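Local coordinates for mandelate racemase/muconate lactonizing enzyme (Roseovarius nubinhibens, PDB 2QDD), which is of unknown function but probably performs magnesium-dependent acid-base chemistry on a carboxylate substrate, as do other members of the enolase superfamily, at residues A[88-91]-A[92-95]. Residues are numbered along the deposited sequence; the frame is centred on the assembly and turned at random.
Sequences HVNR and VMDL
The carbonyl oxygen of Asn90 accepts the backbone N-H of Asp94 at 2.9 Å (N to O), one of four successive i to i+4 bonds that make 88-95 a regular stretch of alpha-helix. The Asp94 side chain folds back beside the same carbonyl: CG, anti to its own carbonyl carbon (chi1 -72°), lies 3.3 Å from Asn90 O. Its two oxygens bridge outward, OD1 to Lys104 of helix 101-119 and OD2 to Arg276 of helix 274-287, so one carboxylate ties the N-terminal capping domain to the C-terminal barrel domain. Toward the start of the helix, His88 and Val92 meet through a CH-pi contact. The imidazole swings along the helix because its CG is anti to the backbone N (chi1 171°), and Val92 CG2 sits over one face, 4.0 Å from the ring centroid. On the side facing helix 101-119, Asn90 and Met93 run alongside each other; the bend at chi3 brings Met93 CE to 3.8 Å from Asn90 OD1 and to 4.3 Å from Val89 CG1. The amide of Asn90 is held by ND2, which donates to Leu86 O and Asp108 OD1, while Met93 packs on Lys104 and Ile107. With an alanine at Asp94, Lys104 and Arg276 would probably lose their shared counter-charge, weakening the link between the two domains. Away from the magnesium ligands, Val89 and Met93 thus pack on helix 101-119, while Asn90 and above all the Asp94 carboxylate reach both that helix and helix 274-287, linking the domains through polar and charged contacts.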
loop_
_atom_site.group_PDB
_atom_site.type_symbol
_atom_site.label_atom_id
_atom_site.label_comp_id
_atom_site.label_asym_id
_atom_site.label_seq_id
_atom_site.Cartn_x
_atom_site.Cartn_y
_atom_site.Cartn_z
ATOM N N HIS A 88 -34.246 13.269 -8.557
ATOM C CA HIS A 88 -35.324 12.328 -8.243
ATOM C C HIS A 88 -35.720 11.436 -9.422
ATOM O O HIS A 88 -35.928 10.240 -9.246
ATOM C CB HIS A 88 -36.550 13.068 -7.715
ATOM C CG HIS A 88 -37.760 12.200 -7.582
ATOM N ND1 HIS A 88 -37.890 11.258 -6.585
ATOM C CD2 HIS A 88 -38.893 12.128 -8.321
ATOM C CE1 HIS A 88 -39.054 10.645 -6.713
ATOM N NE2 HIS A 88 -39.681 11.155 -7.758
ATOM N N VAL A 89 -35.824 12.028 -10.612
ATOM C CA VAL A 89 -36.101 11.288 -11.842
ATOM C C VAL A 89 -35.024 10.227 -12.094
ATOM O O VAL A 89 -35.344 9.081 -12.429
ATOM C CB VAL A 89 -36.269 12.253 -13.060
ATOM C CG1 VAL A 89 -36.219 11.507 -14.400
ATOM C CG2 VAL A 89 -37.573 13.024 -12.943
ATOM N N ASN A 90 -33.759 10.608 -11.894
ATOM C CA ASN A 90 -32.627 9.679 -11.988
ATOM C C ASN A 90 -32.667 8.520 -11.000
ATOM O O ASN A 90 -32.409 7.373 -11.379
ATOM C CB ASN A 90 -31.302 10.429 -11.880
ATOM C CG ASN A 90 -30.927 11.120 -13.174
ATOM O OD1 ASN A 90 -30.255 10.541 -14.026
ATOM N ND2 ASN A 90 -31.374 12.360 -13.334
ATOM N N ARG A 91 -33.007 8.830 -9.750
ATOM C CA ARG A 91 -33.232 7.831 -8.702
ATOM C C ARG A 91 -34.299 6.793 -9.043
ATOM O O ARG A 91 -34.071 5.598 -8.872
ATOM C CB ARG A 91 -33.570 8.507 -7.370
ATOM C CG ARG A 91 -32.360 9.093 -6.667
ATOM C CD ARG A 91 -32.669 9.468 -5.229
ATOM N NE ARG A 91 -33.461 10.696 -5.107
ATOM C CZ ARG A 91 -32.972 11.938 -5.147
ATOM N NH1 ARG A 91 -31.671 12.161 -5.325
ATOM N NH2 ARG A 91 -33.801 12.969 -5.013
ATOM N N VAL A 92 -35.452 7.260 -9.519
ATOM C CA VAL A 92 -36.532 6.385 -9.988
ATOM C C VAL A 92 -36.079 5.451 -11.116
ATOM O O VAL A 92 -36.272 4.236 -11.019
ATOM C CB VAL A 92 -37.795 7.202 -10.391
ATOM C CG1 VAL A 92 -38.824 6.318 -11.096
ATOM C CG2 VAL A 92 -38.416 7.863 -9.151
ATOM N N MET A 93 -35.458 6.014 -12.158
ATOM C CA MET A 93 -34.866 5.225 -13.245
ATOM C C MET A 93 -33.876 4.156 -12.760
ATOM O O MET A 93 -33.910 3.021 -13.238
ATOM C CB MET A 93 -34.175 6.127 -14.274
ATOM C CG MET A 93 -35.099 7.038 -15.075
ATOM S SD MET A 93 -34.302 7.667 -16.569
ATOM C CE MET A 93 -33.147 8.866 -15.899
ATOM N N ASP A 94 -33.010 4.523 -11.814
ATOM C CA ASP A 94 -32.016 3.595 -11.250
ATOM C C ASP A 94 -32.649 2.517 -10.368
ATOM O O ASP A 94 -32.149 1.400 -10.292
ATOM C CB ASP A 94 -30.949 4.352 -10.450
ATOM C CG ASP A 94 -29.990 5.146 -11.337
ATOM O OD1 ASP A 94 -29.862 4.846 -12.542
ATOM O OD2 ASP A 94 -29.346 6.077 -10.813
ATOM N N LEU A 95 -33.741 2.876 -9.701
ATOM C CA LEU A 95 -34.546 1.943 -8.915
ATOM C C LEU A 95 -35.255 0.921 -9.803
ATOM O O LEU A 95 -35.323 -0.264 -9.470
ATOM C CB LEU A 95 -35.587 2.714 -8.098
ATOM C CG LEU A 95 -35.691 2.431 -6.603
ATOM C CD1 LEU A 95 -36.152 3.682 -5.863
ATOM C CD2 LEU A 95 -36.635 1.266 -6.340
#